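Local coordinates for protein glycerophosphoryl diester phosphodiesterase (Agrobacterium tumefaciens str. C58, PDB 3KS6) that belongs to the glycerophosphoryl diester phosphodiesterase family, folds as a TIM barrel and holds a magnesium ion, at residues R156-L165 / H180-T191. Residues are numbered along the deposited sequence; the frame is centred on the assembly and turned at random.
Sequences RLWLVSPSVL and HSIHEIGVHIDT
With chi3 of R156 at -72°, its chain bends and brings the guanidinium to the carbonyl of S181, while in E184 CG stands anti to the backbone N (chi1 -180°) and the chain stays extended beyond it, CG running past L157 CB. These residues open the pairing of strand 156-160 with strand 184-188, parallel neighbours in the TIM-barrel wall joined by helix 162-179 in a beta-alpha-beta crossover. Three backbone bonds establish the register, W158 N to E184 O, G186 N to W158 O and V160 N to G186 O; the last, 2.9 Å long, is almost straight at 179°.

R156 NH1 donates to S181 O over 3.1 Å; the oxygen lies in the guanidinium plane, yet the donor sits above the carbonyl plane, and NH2 adds a weak second bond. S181, with positive phi, is the C-prime residue of the Schellman motif ending helix 162-179, so the arginine grips the turn leading into the next strand. One water links R156 O to H183 N, and another joins R156 O to E184 OE1, whose salt-bridge partner is K227.

On the face that packs against helix 162-179, where W158 and V160 touch V173, W158 CB meets I182 CG2 at 3.7 Å and V160 CG2 reaches I185 CB at 4.0 Å. On the other face, L157 CD2 lies 3.7 Å from E184 OE2.

Beyond V160 the strands part, the CA atoms of P162 and H188 lying 6.6 Å apart against 4.6 Å for those of W158 and I185; P162 CG packs on H188 CB while L165 CD2 touches T191 OG1. A water bridges the divergence: it accepts from H188 N and donates to T191 OG1 and, at 2.7 Å, to V160 O.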
loop_
_atom_site.group_PDB
_atom_site.type_symbol
_atom_site.label_atom_id
_atom_site.label_comp_id
_atom_site.label_asym_id
_atom_site.label_seq_id
_atom_site.Cartn_x
_atom_site.Cartn_y
_atom_site.Cartn_z
ATOM N N ARG A 156 -3.767 -9.577 6.106
ATOM C CA ARG A 156 -3.719 -8.209 6.617
ATOM C C ARG A 156 -2.317 -7.900 7.145
ATOM O O ARG A 156 -1.646 -8.796 7.695
ATOM C CB ARG A 156 -4.702 -8.036 7.778
ATOM C CG ARG A 156 -6.183 -8.185 7.428
ATOM C CD ARG A 156 -7.045 -8.587 8.652
ATOM N NE ARG A 156 -6.837 -9.990 9.080
ATOM C CZ ARG A 156 -6.269 -10.383 10.229
ATOM N NH1 ARG A 156 -5.901 -9.516 11.147
ATOM N NH2 ARG A 156 -6.099 -11.679 10.476
ATOM N N LEU A 157 -1.898 -6.640 7.014
ATOM C CA LEU A 157 -0.666 -6.185 7.647
ATOM C C LEU A 157 -0.871 -4.787 8.240
ATOM O O LEU A 157 -1.480 -3.925 7.610
ATOM C CB LEU A 157 0.539 -6.234 6.715
ATOM C CG LEU A 157 0.721 -5.161 5.657
ATOM C CD1 LEU A 157 1.533 -4.005 6.166
ATOM C CD2 LEU A 157 1.379 -5.701 4.389
ATOM N N TRP A 158 -0.322 -4.610 9.440
ATOM C CA TRP A 158 -0.402 -3.362 10.187
ATOM C C TRP A 158 0.815 -2.525 9.885
ATOM O O TRP A 158 1.967 -2.940 10.070
ATOM C CB TRP A 158 -0.528 -3.653 11.674
ATOM C CG TRP A 158 -0.695 -2.403 12.508
ATOM C CD1 TRP A 158 -1.314 -1.257 12.158
ATOM C CD2 TRP A 158 -0.222 -2.224 13.847
ATOM N NE1 TRP A 158 -1.235 -0.341 13.191
ATOM C CE2 TRP A 158 -0.557 -0.920 14.235
ATOM C CE3 TRP A 158 0.449 -3.055 14.753
ATOM C CZ2 TRP A 158 -0.256 -0.419 15.508
ATOM C CZ3 TRP A 158 0.757 -2.560 15.986
ATOM C CH2 TRP A 158 0.400 -1.261 16.366
ATOM N N LEU A 159 0.545 -1.333 9.380
ATOM C CA LEU A 159 1.569 -0.332 9.107
ATOM C C LEU A 159 1.827 0.432 10.373
ATOM O O LEU A 159 0.908 1.075 10.943
ATOM C CB LEU A 159 1.076 0.618 8.027
ATOM C CG LEU A 159 0.820 -0.047 6.654
ATOM C CD1 LEU A 159 -0.002 0.885 5.725
ATOM C CD2 LEU A 159 2.163 -0.403 6.053
ATOM N N VAL A 160 3.074 0.346 10.821
ATOM C CA VAL A 160 3.522 0.932 12.109
ATOM C C VAL A 160 4.411 2.140 11.808
ATOM O O VAL A 160 5.559 2.007 11.315
ATOM C CB VAL A 160 4.269 -0.126 12.913
ATOM C CG1 VAL A 160 4.827 0.464 14.242
ATOM C CG2 VAL A 160 3.353 -1.344 13.196
ATOM N N SER A 161 3.889 3.334 12.072
ATOM C CA SER A 161 4.599 4.574 11.790
ATOM C C SER A 161 5.834 4.737 12.682
ATOM O O SER A 161 5.884 4.172 13.784
ATOM C CB SER A 161 3.689 5.769 12.018
ATOM O OG SER A 161 3.329 5.822 13.392
ATOM N N PRO A 162 6.829 5.511 12.223
ATOM C CA PRO A 162 7.986 5.810 13.095
ATOM C C PRO A 162 7.587 6.275 14.518
ATOM O O PRO A 162 8.210 5.828 15.494
ATOM C CB PRO A 162 8.774 6.865 12.287
ATOM C CG PRO A 162 8.488 6.426 10.826
ATOM C CD PRO A 162 6.989 6.088 10.875
ATOM N N SER A 163 6.561 7.127 14.618
ATOM C CA SER A 163 6.067 7.652 15.917
ATOM C C SER A 163 5.535 6.575 16.832
ATOM O O SER A 163 5.886 6.507 18.013
ATOM C CB SER A 163 4.950 8.667 15.674
ATOM O OG SER A 163 5.506 9.812 15.117
ATOM N N VAL A 164 4.675 5.722 16.294
ATOM C CA VAL A 164 4.146 4.595 17.046
ATOM C C VAL A 164 5.287 3.650 17.485
ATOM O O VAL A 164 5.360 3.254 18.645
ATOM C CB VAL A 164 3.003 3.862 16.245
ATOM C CG1 VAL A 164 2.596 2.531 16.897
ATOM C CG2 VAL A 164 1.773 4.806 16.107
ATOM N N LEU A 165 6.213 3.345 16.565
ATOM C CA LEU A 165 7.294 2.409 16.868
ATOM C C LEU A 165 8.183 2.959 17.980
ATOM O O LEU A 165 8.581 2.228 18.875
ATOM C CB LEU A 165 8.148 2.138 15.617
ATOM C CG LEU A 165 9.351 1.164 15.756
ATOM C CD1 LEU A 165 8.923 -0.219 16.299
ATOM C CD2 LEU A 165 10.048 0.992 14.400
ATOM N N HIS A 180 -4.314 -8.212 18.720
ATOM C CA HIS A 180 -5.264 -7.953 17.632
ATOM C C HIS A 180 -5.261 -8.977 16.476
ATOM O O HIS A 180 -5.874 -8.738 15.403
ATOM C CB HIS A 180 -4.967 -6.581 17.111
ATOM C CG HIS A 180 -5.464 -5.499 18.017
ATOM N ND1 HIS A 180 -6.644 -4.823 17.770
ATOM C CD2 HIS A 180 -4.987 -5.018 19.186
ATOM C CE1 HIS A 180 -6.845 -3.939 18.731
ATOM N NE2 HIS A 180 -5.858 -4.039 19.607
ATOM N N SER A 181 -4.634 -10.110 16.713
ATOM C CA SER A 181 -4.555 -11.186 15.709
ATOM C C SER A 181 -3.995 -10.713 14.374
ATOM O O SER A 181 -4.463 -11.149 13.311
ATOM C CB SER A 181 -5.916 -11.863 15.479
ATOM O OG SER A 181 -6.416 -12.398 16.680
ATOM N N ILE A 182 -2.972 -9.861 14.437
ATOM C CA ILE A 182 -2.255 -9.359 13.261
ATOM C C ILE A 182 -0.989 -10.217 13.154
ATOM O O ILE A 182 -0.283 -10.403 14.147
ATOM C CB ILE A 182 -1.937 -7.810 13.409
ATOM C CG1 ILE A 182 -3.266 -7.005 13.456
ATOM C CG2 ILE A 182 -1.056 -7.298 12.283
ATOM C CD1 ILE A 182 -3.131 -5.610 14.006
ATOM N N HIS A 183 -0.709 -10.703 11.951
ATOM C CA HIS A 183 0.395 -11.627 11.710
ATOM C C HIS A 183 1.558 -11.024 10.955
ATOM O O HIS A 183 2.551 -11.717 10.743
ATOM C CB HIS A 183 -0.125 -12.838 10.959
ATOM C CG HIS A 183 -1.303 -13.464 11.626
ATOM N ND1 HIS A 183 -1.227 -13.999 12.892
ATOM C CD2 HIS A 183 -2.589 -13.589 11.234
ATOM C CE1 HIS A 183 -2.415 -14.452 13.243
ATOM N NE2 HIS A 183 -3.262 -14.204 12.260
ATOM N N GLU A 184 1.459 -9.734 10.599
ATOM C CA GLU A 184 2.498 -9.058 9.863
ATOM C C GLU A 184 2.449 -7.563 10.146
ATOM O O GLU A 184 1.349 -6.999 10.241
ATOM C CB GLU A 184 2.279 -9.261 8.360
ATOM C CG GLU A 184 3.324 -8.600 7.495
ATOM C CD GLU A 184 3.253 -8.935 6.008
ATOM O OE1 GLU A 184 2.526 -9.864 5.588
ATOM O OE2 GLU A 184 3.950 -8.232 5.240
ATOM N N ILE A 185 3.621 -6.941 10.327
ATOM C CA ILE A 185 3.723 -5.480 10.418
ATOM C C ILE A 185 4.605 -4.969 9.299
ATOM O O ILE A 185 5.447 -5.711 8.752
ATOM C CB ILE A 185 4.240 -4.954 11.807
ATOM C CG1 ILE A 185 5.718 -5.292 12.010
ATOM C CG2 ILE A 185 3.392 -5.527 12.923
ATOM C CD1 ILE A 185 6.356 -4.738 13.299
ATOM N N GLY A 186 4.435 -3.696 8.958
ATOM C CA GLY A 186 5.311 -3.023 8.008
ATOM C C GLY A 186 5.812 -1.761 8.688
ATOM O O GLY A 186 5.007 -1.017 9.223
ATOM N N VAL A 187 7.131 -1.576 8.715
ATOM C CA VAL A 187 7.756 -0.380 9.268
ATOM C C VAL A 187 8.459 0.420 8.165
ATOM O O VAL A 187 8.908 -0.149 7.125
ATOM C CB VAL A 187 8.777 -0.731 10.439
ATOM C CG1 VAL A 187 8.111 -1.648 11.498
ATOM C CG2 VAL A 187 10.074 -1.390 9.922
ATOM N N HIS A 188 8.605 1.743 8.388
ATOM C CA HIS A 188 9.420 2.592 7.512
ATOM C C HIS A 188 10.823 1.990 7.427
ATOM O O HIS A 188 11.408 1.641 8.443
ATOM C CB HIS A 188 9.521 3.995 8.087
ATOM C CG HIS A 188 10.042 5.031 7.133
ATOM N ND1 HIS A 188 11.322 5.012 6.610
ATOM C CD2 HIS A 188 9.443 6.120 6.611
ATOM C CE1 HIS A 188 11.475 6.041 5.792
ATOM N NE2 HIS A 188 10.354 6.733 5.779
ATOM N N ILE A 189 11.371 1.897 6.217
ATOM C CA ILE A 189 12.692 1.293 6.009
ATOM C C ILE A 189 13.764 1.924 6.891
ATOM O O ILE A 189 14.661 1.245 7.372
ATOM C CB ILE A 189 13.101 1.379 4.477
ATOM C CG1 ILE A 189 14.389 0.596 4.176
ATOM C CG2 ILE A 189 13.196 2.823 3.999
ATOM C CD1 ILE A 189 14.382 -0.814 4.648
ATOM N N ASP A 190 13.685 3.234 7.103
ATOM C CA ASP A 190 14.694 3.930 7.920
ATOM C C ASP A 190 14.630 3.564 9.405
ATOM O O ASP A 190 15.564 3.880 10.118
ATOM C CB ASP A 190 14.622 5.459 7.751
ATOM C CG ASP A 190 15.010 5.941 6.347
ATOM O OD1 ASP A 190 15.674 5.193 5.588
ATOM O OD2 ASP A 190 14.634 7.089 6.041
ATOM N N THR A 191 13.541 2.924 9.857
ATOM C CA THR A 191 13.419 2.411 11.212
ATOM C C THR A 191 13.713 0.908 11.366
ATOM O O THR A 191 13.709 0.362 12.466
ATOM C CB THR A 191 12.042 2.744 11.818
ATOM O OG1 THR A 191 11.011 1.962 11.187
ATOM C CG2 THR A 191 11.748 4.252 11.696
HETATM O O HOH W 1 -2.506 -10.163 9.825
HETATM O O HOH W 2 -0.060 -10.436 5.891
HETATM O O HOH W 3 -6.346 -14.045 12.528
HETATM O O HOH W 4 8.114 2.851 10.995
#